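Local coordinates for structural polyprotein, VP3 (Israeli acute paralysis virus, PDB 5CDD) that probably serves as a structural subunit of the viral capsid, a jelly-roll protein that forms one piece of a longer polyprotein, at residues P163-V168 with G172-Q177; T202-F207 with W263-V268. One frame throughout, in Å; residues are numbered along the deposited sequence.

Interaction 1 is partly buried, with Gly172 and Pro173 inside and Asp176 and Gln177 exposed, whereas interaction 2 is a surface contact. Interaction 1 is local: 163-168 and 172-177 hold the two strands of a small hairpin, separate from the main sheets of the chain and held by backbone hydrogen bonds and one lysine-aspartate bridge. Interaction 2 joins chain parts more than fifty residues apart, on two strands flanking strand 132-144 in a larger sheet; side chains alone do the joining there, with Arg204 meeting two acids. The two share no element, and their centres lie about 25 Å apart. Both have partners on other chains of the assembly, most extensively in interaction 2.

Interaction 1: P163-V168 with G172-Q177; sequences PVKPTV and GPDQDQ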
ATOM      1  N   PRO B 163     -38.732 -48.157 -24.924  1.00 42.68           N
ATOM      2  CA  PRO B 163     -39.423 -49.445 -24.792  1.00 41.97           C
ATOM      3  C   PRO B 163     -38.376 -50.540 -24.613  1.00 42.22           C
ATOM      4  O   PRO B 163     -37.592 -50.805 -25.524  1.00 42.15           O
ATOM      5  CB  PRO B 163     -40.167 -49.571 -26.119  1.00 41.87           C
ATOM      6  CG  PRO B 163     -40.455 -48.146 -26.476  1.00 41.89           C
ATOM      7  CD  PRO B 163     -39.143 -47.468 -26.159  1.00 42.37           C
ATOM      8  N   VAL B 164     -38.355 -51.173 -23.446  1.00 42.14           N
ATOM      9  CA  VAL B 164     -37.363 -52.209 -23.189  1.00 43.08           C
ATOM     10  C   VAL B 164     -37.917 -53.539 -22.703  1.00 44.08           C
ATOM     11  O   VAL B 164     -39.088 -53.653 -22.340  1.00 44.93           O
ATOM     12  CB  VAL B 164     -36.318 -51.727 -22.155  1.00 42.70           C
ATOM     13  CG1 VAL B 164     -35.577 -50.511 -22.689  1.00 43.29           C
ATOM     14  CG2 VAL B 164     -37.002 -51.399 -20.838  1.00 41.12           C
ATOM     15  N   LYS B 165     -37.046 -54.544 -22.711  1.00 44.97           N
ATOM     16  CA  LYS B 165     -37.375 -55.888 -22.259  1.00 45.48           C
ATOM     17  C   LYS B 165     -36.321 -56.268 -21.225  1.00 45.04           C
ATOM     18  O   LYS B 165     -35.318 -56.903 -21.553  1.00 44.89           O
ATOM     19  CB  LYS B 165     -37.328 -56.882 -23.425  1.00 46.81           C
ATOM     20  CG  LYS B 165     -38.378 -56.656 -24.498  1.00 50.84           C
ATOM     21  CD  LYS B 165     -38.179 -57.617 -25.668  1.00 55.01           C
ATOM     22  CE  LYS B 165     -39.147 -57.322 -26.814  1.00 57.57           C
ATOM     23  NZ  LYS B 165     -38.846 -58.127 -28.035  1.00 57.62           N
ATOM     24  N   PRO B 166     -36.526 -55.863 -19.963  1.00 44.84           N
ATOM     25  CA  PRO B 166     -35.574 -56.177 -18.896  1.00 45.41           C
ATOM     26  C   PRO B 166     -35.302 -57.673 -18.783  1.00 46.26           C
ATOM     27  O   PRO B 166     -36.155 -58.496 -19.108  1.00 47.22           O
ATOM     28  CB  PRO B 166     -36.257 -55.615 -17.653  1.00 45.04           C
ATOM     29  CG  PRO B 166     -36.997 -54.435 -18.193  1.00 44.81           C
ATOM     30  CD  PRO B 166     -37.606 -54.996 -19.459  1.00 45.08           C
ATOM     31  N   THR B 167     -34.105 -58.012 -18.322  1.00 47.06           N
ATOM     32  CA  THR B 167     -33.702 -59.400 -18.153  1.00 47.32           C
ATOM     33  C   THR B 167     -33.267 -59.590 -16.707  1.00 48.00           C
ATOM     34  O   THR B 167     -33.087 -58.618 -15.973  1.00 48.60           O
ATOM     35  CB  THR B 167     -32.521 -59.750 -19.089  1.00 47.77           C
ATOM     36  OG1 THR B 167     -32.922 -59.558 -20.450  1.00 48.77           O
ATOM     37  CG2 THR B 167     -32.082 -61.195 -18.899  1.00 49.20           C
ATOM     38  N   VAL B 168     -33.110 -60.844 -16.298  1.00 48.48           N
ATOM     39  CA  VAL B 168     -32.689 -61.153 -14.940  1.00 48.06           C
ATOM     40  C   VAL B 168     -31.371 -60.451 -14.620  1.00 47.68           C
ATOM     41  O   VAL B 168     -31.067 -60.182 -13.456  1.00 48.18           O
ATOM     42  CB  VAL B 168     -32.499 -62.678 -14.757  1.00 47.68           C
ATOM     43  CG1 VAL B 168     -31.454 -63.193 -15.739  1.00 47.35           C
ATOM     44  CG2 VAL B 168     -32.085 -62.988 -13.325  1.00 47.27           C
ATOM     45  N   GLY B 172     -32.643 -54.864 -22.591  1.00 39.23           N
ATOM     46  CA  GLY B 172     -32.554 -54.743 -24.033  1.00 38.70           C
ATOM     47  C   GLY B 172     -33.750 -54.010 -24.602  1.00 39.36           C
ATOM     48  O   GLY B 172     -34.686 -53.696 -23.870  1.00 39.53           O
ATOM     49  N   PRO B 173     -33.751 -53.723 -25.912  1.00 40.12           N
ATOM     50  CA  PRO B 173     -34.860 -53.017 -26.556  1.00 41.85           C
ATOM     51  C   PRO B 173     -36.055 -53.916 -26.859  1.00 44.80           C
ATOM     52  O   PRO B 173     -35.914 -55.133 -26.999  1.00 45.00           O
ATOM     53  CB  PRO B 173     -34.218 -52.472 -27.823  1.00 39.86           C
ATOM     54  CG  PRO B 173     -33.287 -53.579 -28.197  1.00 38.71           C
ATOM     55  CD  PRO B 173     -32.651 -53.948 -26.867  1.00 39.16           C
ATOM     56  N   ASP B 174     -37.228 -53.301 -26.957  1.00 48.18           N
ATOM     57  CA  ASP B 174     -38.461 -54.013 -27.265  1.00 51.07           C
ATOM     58  C   ASP B 174     -38.795 -53.711 -28.724  1.00 52.99           C
ATOM     59  O   ASP B 174     -39.670 -52.894 -29.014  1.00 53.70           O
ATOM     60  CB  ASP B 174     -39.597 -53.525 -26.367  1.00 52.13           C
ATOM     61  CG  ASP B 174     -40.800 -54.441 -26.403  1.00 53.25           C
ATOM     62  OD1 ASP B 174     -41.198 -54.865 -27.509  1.00 54.93           O
ATOM     63  OD2 ASP B 174     -41.353 -54.733 -25.325  1.00 53.99           O
ATOM     64  N   GLN B 175     -38.081 -54.373 -29.629  1.00 54.61           N
ATOM     65  CA  GLN B 175     -38.248 -54.191 -31.066  1.00 56.39           C
ATOM     66  C   GLN B 175     -39.681 -54.263 -31.561  1.00 57.17           C
ATOM     67  O   GLN B 175     -40.094 -53.456 -32.391  1.00 57.87           O
ATOM     68  CB  GLN B 175     -37.410 -55.224 -31.805  1.00 57.42           C
ATOM     69  CG  GLN B 175     -35.947 -55.155 -31.455  1.00 59.72           C
ATOM     70  CD  GLN B 175     -35.365 -56.521 -31.172  1.00 61.22           C
ATOM     71  OE1 GLN B 175     -35.769 -57.194 -30.222  1.00 62.16           O
ATOM     72  NE2 GLN B 175     -34.408 -56.941 -31.992  1.00 61.09           N
ATOM     73  N   ASP B 176     -40.438 -55.230 -31.057  1.00 57.79           N
ATOM     74  CA  ASP B 176     -41.826 -55.392 -31.474  1.00 58.48           C
ATOM     75  C   ASP B 176     -42.630 -54.110 -31.306  1.00 57.62           C
ATOM     76  O   ASP B 176     -43.615 -53.889 -32.004  1.00 57.20           O
ATOM     77  CB  ASP B 176     -42.494 -56.517 -30.678  1.00 60.97           C
ATOM     78  CG  ASP B 176     -41.732 -57.822 -30.763  1.00 63.60           C
ATOM     79  OD1 ASP B 176     -41.522 -58.322 -31.890  1.00 63.19           O
ATOM     80  OD2 ASP B 176     -41.347 -58.350 -29.698  1.00 65.15           O
ATOM     81  N   GLN B 177     -42.198 -53.262 -30.381  1.00 57.06           N
ATOM     82  CA  GLN B 177     -42.884 -52.008 -30.110  1.00 56.55           C
ATOM     83  C   GLN B 177     -42.402 -50.868 -30.989  1.00 55.51           C
ATOM     84  O   GLN B 177     -42.984 -49.787 -30.978  1.00 54.94           O
ATOM     85  CB  GLN B 177     -42.686 -51.623 -28.645  1.00 57.89           C
ATOM     86  CG  GLN B 177     -43.386 -52.545 -27.674  1.00 62.36           C
ATOM     87  CD  GLN B 177     -44.635 -51.923 -27.085  1.00 65.42           C
ATOM     88  OE1 GLN B 177     -44.559 -51.057 -26.210  1.00 66.75           O
ATOM     89  NE2 GLN B 177     -45.793 -52.355 -27.568  1.00 66.81           N
TER
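Lys165 and Gly172 meet backbone to backbone in a short antiparallel beta hairpin, strand 164-166 against strand 171-173. Lys165 N donates to Gly172 O at 2.8 Å. Two residues further along the second chain segment, Asp174 N gives a similar bond to Pro163 O at 2.9 Å, bent to 147° at the hydrogen. Between them lies the non-hydrogen-bonded pair Val164 and Pro173, whose CA atoms are 4.3 Å apart while their side chains diverge; both pack on Trp87 in a nearby loop. At the open end of the hairpin, Pro163 CB rests 4.0 Å from Asp174 CB, with Gln177 CB beside it.

The side-chain part of the contact is carried by Lys165. Extended beyond CG, it reaches across Asp174 at about a right angle, and CE passes 3.3 Å from Asp174 OD1. Lys165 NZ is 4.1 Å from that same Asp174 OD1, beyond a salt bridge, though the aspartate's charge probably still favours the lysine's position. The ammonium goes on to Asp176, in the 3-10 turn that follows; Gln177 N, bonded to Asp174 O, helps to close this turn and so to place the acid.

Further out, Gln175 NE2 is taken by Gly84 O and Thr167 O by Ser224 OG. Pro163 packs on Arg196 of a neighbouring chain, and Val168 O accepts from Arg204 of another, which puts the hairpin at subunit boundaries. Within the hairpin the lysine's salt bridge goes to one carboxylate: Lys165 NZ sits 3.0 Å from Asp176 OD2, above the carboxylate plane by 46°.

Interaction 2: T202-F207 with W263-V268; sequences TIRVPF and WAEDVV
Arg204 meets Glu265 and Asp266 in a salt-bridge network that reaches across one face of the larger antiparallel sheet, linking strand 202-205 to the end of strand 255-265 and the corner at Asp266. The two strands are not direct neighbours: strand 132-144 runs between them, Val205 bonding to Met137 on one edge, Trp263 to Cys138 and Glu265 to Thr136 on the other. Even the closest CA pair across the segments, Arg204 and Ala264, is 8.8 Å apart, so long side chains must span the middle strand.

Arg204 does most of this. A bend at chi3 turns its guanidinium side-on to Glu265, and two of its nitrogens donate to one oxygen: Glu265 OE1 lies 3.0 Å from Arg204 NE and 2.8 Å from Arg204 NH2, both bonds bent, to 141° and 147° at the hydrogen. That oxygen stays near the guanidinium plane, although the carboxylate as a whole is turned 51° against it. The other oxygen, Glu265 OE2, sits at the edge of the Trp263 indole and receives a weak hydrogen bond from Trp263 NE1 at 3.3 Å, which may help to set the carboxylate's rotation. A long bridge from Arg204 NH2 to Asp266 OD2, 3.8 Å, adds a second acid; Thr136 OG1 also bonds to Asp266 OD2. Beyond the charges, Thr202 CG2 touches the far end of the indole, 3.7 Å from Trp263 CH2.

A neighbouring chain adds to the contact. Its Ser13 bonds to Arg204 NH1 and its Asn8 to Thr202 OG1, while one of its strands pairs in parallel with Thr202 to Arg204. The sheet thus runs on into a second subunit, consistent with the jelly-roll fold of the Rhv-like capsid family, where sheets extended by a strand of a neighbouring protein help to join subunits.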
ATOM      1  N   THR B 202     -23.636 -37.990 -40.099  1.00 35.28           N
ATOM      2  CA  THR B 202     -23.352 -37.722 -38.701  1.00 34.23           C
ATOM      3  C   THR B 202     -24.577 -37.031 -38.120  1.00 34.42           C
ATOM      4  O   THR B 202     -24.931 -35.926 -38.527  1.00 33.87           O
ATOM      5  CB  THR B 202     -22.133 -36.809 -38.538  1.00 33.91           C
ATOM      6  OG1 THR B 202     -20.960 -37.492 -38.995  1.00 35.34           O
ATOM      7  CG2 THR B 202     -21.950 -36.427 -37.082  1.00 31.42           C
ATOM      8  N   ILE B 203     -25.235 -37.697 -37.183  1.00 34.16           N
ATOM      9  CA  ILE B 203     -26.420 -37.138 -36.557  1.00 33.92           C
ATOM     10  C   ILE B 203     -26.068 -36.570 -35.190  1.00 33.73           C
ATOM     11  O   ILE B 203     -25.515 -37.265 -34.338  1.00 34.06           O
ATOM     12  CB  ILE B 203     -27.521 -38.210 -36.413  1.00 33.36           C
ATOM     13  CG1 ILE B 203     -27.912 -38.734 -37.800  1.00 32.00           C
ATOM     14  CG2 ILE B 203     -28.730 -37.623 -35.703  1.00 33.27           C
ATOM     15  CD1 ILE B 203     -28.899 -39.872 -37.779  1.00 30.58           C
ATOM     16  N   ARG B 204     -26.389 -35.297 -34.992  1.00 33.43           N
ATOM     17  CA  ARG B 204     -26.109 -34.614 -33.737  1.00 32.33           C
ATOM     18  C   ARG B 204     -27.416 -34.335 -33.011  1.00 32.56           C
ATOM     19  O   ARG B 204     -28.290 -33.636 -33.527  1.00 33.03           O
ATOM     20  CB  ARG B 204     -25.377 -33.300 -34.013  1.00 31.76           C
ATOM     21  CG  ARG B 204     -24.109 -33.471 -34.833  1.00 32.23           C
ATOM     22  CD  ARG B 204     -23.413 -32.145 -35.127  1.00 33.10           C
ATOM     23  NE  ARG B 204     -22.895 -31.497 -33.925  1.00 33.76           N
ATOM     24  CZ  ARG B 204     -23.589 -30.659 -33.161  1.00 34.37           C
ATOM     25  NH1 ARG B 204     -24.843 -30.356 -33.472  1.00 34.74           N
ATOM     26  NH2 ARG B 204     -23.029 -30.124 -32.083  1.00 34.20           N
ATOM     27  N   VAL B 205     -27.548 -34.882 -31.807  1.00 32.15           N
ATOM     28  CA  VAL B 205     -28.758 -34.690 -31.020  1.00 30.95           C
ATOM     29  C   VAL B 205     -28.511 -33.820 -29.787  1.00 31.43           C
ATOM     30  O   VAL B 205     -27.933 -34.274 -28.799  1.00 31.89           O
ATOM     31  CB  VAL B 205     -29.342 -36.047 -30.561  1.00 29.46           C
ATOM     32  CG1 VAL B 205     -30.689 -35.833 -29.886  1.00 26.71           C
ATOM     33  CG2 VAL B 205     -29.483 -36.980 -31.751  1.00 27.72           C
ATOM     34  N   PRO B 206     -28.934 -32.547 -29.839  1.00 31.95           N
ATOM     35  CA  PRO B 206     -28.757 -31.627 -28.711  1.00 31.96           C
ATOM     36  C   PRO B 206     -29.462 -32.149 -27.460  1.00 32.17           C
ATOM     37  O   PRO B 206     -30.339 -33.008 -27.544  1.00 33.49           O
ATOM     38  CB  PRO B 206     -29.378 -30.333 -29.225  1.00 30.65           C
ATOM     39  CG  PRO B 206     -29.082 -30.392 -30.689  1.00 31.14           C
ATOM     40  CD  PRO B 206     -29.422 -31.824 -31.027  1.00 31.41           C
ATOM     41  N   PHE B 207     -29.081 -31.624 -26.302  1.00 32.47           N
ATOM     42  CA  PHE B 207     -29.681 -32.057 -25.048  1.00 31.78           C
ATOM     43  C   PHE B 207     -31.117 -31.564 -24.915  1.00 33.87           C
ATOM     44  O   PHE B 207     -31.373 -30.360 -24.898  1.00 34.70           O
ATOM     45  CB  PHE B 207     -28.857 -31.536 -23.869  1.00 28.65           C
ATOM     46  CG  PHE B 207     -29.264 -32.113 -22.541  1.00 26.42           C
ATOM     47  CD1 PHE B 207     -28.868 -33.396 -22.174  1.00 25.71           C
ATOM     48  CD2 PHE B 207     -30.042 -31.374 -21.656  1.00 24.94           C
ATOM     49  CE1 PHE B 207     -29.238 -33.933 -20.941  1.00 24.15           C
ATOM     50  CE2 PHE B 207     -30.418 -31.901 -20.422  1.00 22.88           C
ATOM     51  CZ  PHE B 207     -30.014 -33.183 -20.064  1.00 24.06           C
ATOM     52  N   TRP B 263     -19.841 -40.268 -29.733  1.00 28.52           N
ATOM     53  CA  TRP B 263     -19.017 -39.277 -29.046  1.00 27.71           C
ATOM     54  C   TRP B 263     -19.918 -38.110 -28.646  1.00 26.84           C
ATOM     55  O   TRP B 263     -21.058 -38.022 -29.101  1.00 26.02           O
ATOM     56  CB  TRP B 263     -17.856 -38.816 -29.943  1.00 26.94           C
ATOM     57  CG  TRP B 263     -18.215 -37.853 -31.033  1.00 27.34           C
ATOM     58  CD1 TRP B 263     -18.265 -36.491 -30.941  1.00 27.12           C
ATOM     59  CD2 TRP B 263     -18.576 -38.177 -32.382  1.00 27.58           C
ATOM     60  NE1 TRP B 263     -18.632 -35.946 -32.148  1.00 26.71           N
ATOM     61  CE2 TRP B 263     -18.831 -36.958 -33.050  1.00 27.31           C
ATOM     62  CE3 TRP B 263     -18.712 -39.379 -33.090  1.00 28.35           C
ATOM     63  CZ2 TRP B 263     -19.213 -36.906 -34.396  1.00 26.71           C
ATOM     64  CZ3 TRP B 263     -19.092 -39.326 -34.431  1.00 27.88           C
ATOM     65  CH2 TRP B 263     -19.337 -38.097 -35.066  1.00 27.36           C
ATOM     66  N   ALA B 264     -19.419 -37.226 -27.787  1.00 27.47           N
ATOM     67  CA  ALA B 264     -20.220 -36.095 -27.326  1.00 28.31           C
ATOM     68  C   ALA B 264     -19.577 -34.731 -27.550  1.00 28.77           C
ATOM     69  O   ALA B 264     -18.363 -34.616 -27.720  1.00 29.75           O
ATOM     70  CB  ALA B 264     -20.548 -36.271 -25.847  1.00 28.24           C
ATOM     71  N   GLU B 265     -20.412 -33.696 -27.543  1.00 28.65           N
ATOM     72  CA  GLU B 265     -19.952 -32.325 -27.728  1.00 29.66           C
ATOM     73  C   GLU B 265     -20.750 -31.424 -26.794  1.00 30.62           C
ATOM     74  O   GLU B 265     -21.817 -31.811 -26.321  1.00 31.26           O
ATOM     75  CB  GLU B 265     -20.156 -31.882 -29.175  1.00 29.52           C
ATOM     76  CG  GLU B 265     -19.655 -32.886 -30.195  1.00 30.88           C
ATOM     77  CD  GLU B 265     -19.682 -32.347 -31.610  1.00 32.06           C
ATOM     78  OE1 GLU B 265     -20.642 -31.627 -31.957  1.00 32.85           O
ATOM     79  OE2 GLU B 265     -18.747 -32.655 -32.381  1.00 32.26           O
ATOM     80  N   ASP B 266     -20.236 -30.225 -26.536  1.00 32.45           N
ATOM     81  CA  ASP B 266     -20.896 -29.282 -25.641  1.00 33.30           C
ATOM     82  C   ASP B 266     -21.158 -30.010 -24.327  1.00 32.68           C
ATOM     83  O   ASP B 266     -22.250 -29.936 -23.762  1.00 33.01           O
ATOM     84  CB  ASP B 266     -22.214 -28.804 -26.252  1.00 36.45           C
ATOM     85  CG  ASP B 266     -22.028 -28.184 -27.622  1.00 39.93           C
ATOM     86  OD1 ASP B 266     -21.183 -27.270 -27.748  1.00 41.15           O
ATOM     87  OD2 ASP B 266     -22.724 -28.611 -28.572  1.00 41.24           O
ATOM     88  N   VAL B 267     -20.134 -30.711 -23.854  1.00 32.34           N
ATOM     89  CA  VAL B 267     -20.218 -31.486 -22.628  1.00 31.57           C
ATOM     90  C   VAL B 267     -20.029 -30.677 -21.357  1.00 31.83           C
ATOM     91  O   VAL B 267     -19.220 -29.753 -21.304  1.00 33.38           O
ATOM     92  CB  VAL B 267     -19.169 -32.622 -22.625  1.00 30.24           C
ATOM     93  CG1 VAL B 267     -19.280 -33.434 -21.347  1.00 29.42           C
ATOM     94  CG2 VAL B 267     -19.359 -33.511 -23.838  1.00 29.63           C
ATOM     95  N   VAL B 268     -20.802 -31.036 -20.339  1.00 31.62           N
ATOM     96  CA  VAL B 268     -20.726 -30.408 -19.032  1.00 31.58           C
ATOM     97  C   VAL B 268     -21.116 -31.491 -18.035  1.00 30.81           C
ATOM     98  O   VAL B 268     -22.089 -32.216 -18.248  1.00 30.29           O
ATOM     99  CB  VAL B 268     -21.690 -29.206 -18.897  1.00 31.50           C
ATOM    100  CG1 VAL B 268     -21.407 -28.193 -19.971  1.00 31.91           C
ATOM    101  CG2 VAL B 268     -23.121 -29.658 -18.990  1.00 32.50           C
TER